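Local coordinates for protein putative peptidase (Bacteroides fragilis, PDB 5DYN) that acts as a cysteine protease of the clostripain family, which probably cleaves and so activates the Bacteroides fragilis toxin, at residues S53-I58 against M146-R151. Residues are numbered along the deposited sequence; the frame is centred on the assembly and turned at random.
With NA (sodium ion), chain J.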
loop_
_atom_site.group_PDB
_atom_site.type_symbol
_atom_site.label_atom_id
_atom_site.label_comp_id
_atom_site.label_asym_id
_atom_site.label_seq_id
_atom_site.Cartn_x
_atom_site.Cartn_y
_atom_site.Cartn_z
ATOM N N SER B 53 -3.790 1.694 -1.015
ATOM C CA SER B 53 -2.988 2.227 0.080
ATOM C C SER B 53 -2.985 3.751 0.048
ATOM O O SER B 53 -3.788 4.369 -0.656
ATOM C CB SER B 53 -1.550 1.696 0.010
ATOM O OG SER B 53 -0.818 2.030 1.176
ATOM N N SER B 54 -2.086 4.355 0.818
ATOM C CA SER B 54 -1.898 5.798 0.782
ATOM C C SER B 54 -0.525 6.120 0.228
ATOM O O SER B 54 0.432 5.404 0.502
ATOM C CB SER B 54 -2.055 6.411 2.175
ATOM O OG SER B 54 -1.784 7.802 2.153
ATOM N N PRO B 55 -0.422 7.197 -0.563
ATOM C CA PRO B 55 0.890 7.645 -1.039
ATOM C C PRO B 55 1.696 8.265 0.098
ATOM O O PRO B 55 2.923 8.371 0.015
ATOM C CB PRO B 55 0.540 8.683 -2.108
ATOM C CG PRO B 55 -0.797 9.204 -1.690
ATOM C CD PRO B 55 -1.519 8.030 -1.087
ATOM N N THR B 56 0.996 8.665 1.156
ATOM C CA THR B 56 1.639 9.255 2.320
ATOM C C THR B 56 1.438 8.360 3.549
ATOM O O THR B 56 1.262 7.146 3.416
ATOM C CB THR B 56 1.102 10.680 2.593
ATOM O OG1 THR B 56 1.763 11.234 3.737
ATOM C CG2 THR B 56 -0.409 10.663 2.825
ATOM N N GLU B 57 1.469 8.951 4.740
ATOM C CA GLU B 57 1.380 8.170 5.971
ATOM C C GLU B 57 -0.030 7.657 6.266
ATOM O O GLU B 57 -1.020 8.358 6.056
ATOM C CB GLU B 57 1.886 8.995 7.152
ATOM C CG GLU B 57 3.319 9.456 6.985
ATOM C CD GLU B 57 3.799 10.309 8.139
ATOM O OE1 GLU B 57 3.640 9.880 9.302
ATOM O OE2 GLU B 57 4.336 11.409 7.880
ATOM N N ILE B 58 -0.096 6.421 6.754
ATOM C CA ILE B 58 -1.345 5.789 7.168
ATOM C C ILE B 58 -1.547 5.951 8.678
ATOM O O ILE B 58 -0.612 5.749 9.451
ATOM C CB ILE B 58 -1.358 4.285 6.787
ATOM C CG1 ILE B 58 -1.736 4.107 5.317
ATOM C CG2 ILE B 58 -2.317 3.493 7.670
ATOM C CD1 ILE B 58 -3.164 4.501 5.007
ATOM N N MET B 146 3.193 18.331 -5.028
ATOM C CA MET B 146 2.847 17.759 -3.729
ATOM C C MET B 146 3.874 16.739 -3.276
ATOM O O MET B 146 4.224 15.821 -4.019
ATOM C CB MET B 146 1.467 17.100 -3.771
ATOM C CG MET B 146 1.091 16.386 -2.474
ATOM S SD MET B 146 0.954 17.523 -1.077
ATOM C CE MET B 146 0.739 16.379 0.287
ATOM N N CYS B 147 4.367 16.922 -2.057
ATOM C CA CYS B 147 5.280 15.968 -1.450
ATOM C C CYS B 147 4.546 15.196 -0.366
ATOM O O CYS B 147 4.097 15.782 0.621
ATOM C CB CYS B 147 6.500 16.676 -0.869
ATOM S SG CYS B 147 7.772 15.564 -0.236
ATOM N N TYR B 148 4.414 13.885 -0.556
ATOM C CA TYR B 148 3.722 13.034 0.409
ATOM C C TYR B 148 4.604 12.706 1.612
ATOM O O TYR B 148 4.126 12.166 2.609
ATOM C CB TYR B 148 3.257 11.734 -0.252
ATOM C CG TYR B 148 2.271 11.914 -1.383
ATOM C CD1 TYR B 148 0.998 12.428 -1.152
ATOM C CD2 TYR B 148 2.607 11.552 -2.682
ATOM C CE1 TYR B 148 0.093 12.589 -2.186
ATOM C CE2 TYR B 148 1.709 11.704 -3.722
ATOM C CZ TYR B 148 0.454 12.223 -3.471
ATOM O OH TYR B 148 -0.437 12.371 -4.508
ATOM N N ASP B 149 5.891 13.025 1.504
ATOM C CA ASP B 149 6.853 12.723 2.557
ATOM C C ASP B 149 7.173 13.975 3.365
ATOM O O ASP B 149 7.860 14.878 2.892
ATOM C CB ASP B 149 8.127 12.125 1.957
ATOM C CG ASP B 149 9.019 11.466 2.999
ATOM O OD1 ASP B 149 8.907 11.804 4.200
ATOM O OD2 ASP B 149 9.841 10.606 2.612
ATOM N N ARG B 150 6.680 14.010 4.597
ATOM C CA ARG B 150 6.773 15.202 5.430
ATOM C C ARG B 150 8.035 15.217 6.287
ATOM O O ARG B 150 8.247 16.132 7.080
ATOM C CB ARG B 150 5.529 15.308 6.309
ATOM C CG ARG B 150 4.270 15.576 5.507
ATOM C CD ARG B 150 4.283 17.007 5.010
ATOM N NE ARG B 150 3.984 17.115 3.588
ATOM C CZ ARG B 150 3.868 18.273 2.944
ATOM N NH1 ARG B 150 4.022 19.414 3.600
ATOM N NH2 ARG B 150 3.595 18.291 1.645
ATOM N N ARG B 151 8.867 14.193 6.118
ATOM C CA ARG B 151 10.160 14.115 6.787
ATOM C C ARG B 151 11.209 14.839 5.955
ATOM O O ARG B 151 11.733 14.275 4.993
ATOM C CB ARG B 151 10.562 12.655 7.001
ATOM C CG ARG B 151 9.506 11.831 7.718
ATOM C CD ARG B 151 9.719 10.346 7.513
ATOM N NE ARG B 151 9.704 9.994 6.096
ATOM C CZ ARG B 151 9.783 8.753 5.629
ATOM N NH1 ARG B 151 9.878 7.731 6.467
ATOM N NH2 ARG B 151 9.761 8.532 4.321
HETATM NA NA NA J . 4.389 6.645 -1.337
HETATM O O HOH W 1 5.039 12.128 5.290
#
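Thr56 swings OG1 directly away from its own backbone N (chi1 -180°), and Tyr148 sets its ring beside its backbone N (chi1 -62°); the hydroxyl is thereby aimed at the Tyr148 backbone while one face of the ring is turned to Pro55. Thr56 OG1 donates to Tyr148 O at 2.8 Å, in the carbonyl plane and on a lone pair. Threonine suits the place because its hydroxyl makes this bond while its CB packs 3.7 Å from Tyr148 CB. The compact, apolar proline ring sets its C-H groups against the aromatic face: Pro55 CB sits over the centre of the Tyr148 ring, 3.5 Å from its centroid, a CH-pi contact, and CG lies above CE1. A water extends the join, donating to Tyr148 O and Glu57 OE2 and accepting from Arg150 N, so Tyr148 O receives two donors. Glu57 is long enough to reach this water, and its carboxylate also bonds Ser196 and the backbone of Ala197. Within 53-58, Ser54 OG accepts from Thr56 N in an ST turn, and Pro55 O binds a sodium ion with Phe34 and Ser212. In 146-151, Asp149 OD1 accepts from Arg151 N, an Asx turn, probably steadied by the Arg151 guanidinium, which grips the carboxylate side-on. The buried contact joins the loop following strand 50-53 of the central mixed sheet to the loop preceding strand 158-159, where Tyr148 OH bonds Asp159, while Phe202 of strand 200-203 packs against Thr56 and Arg150.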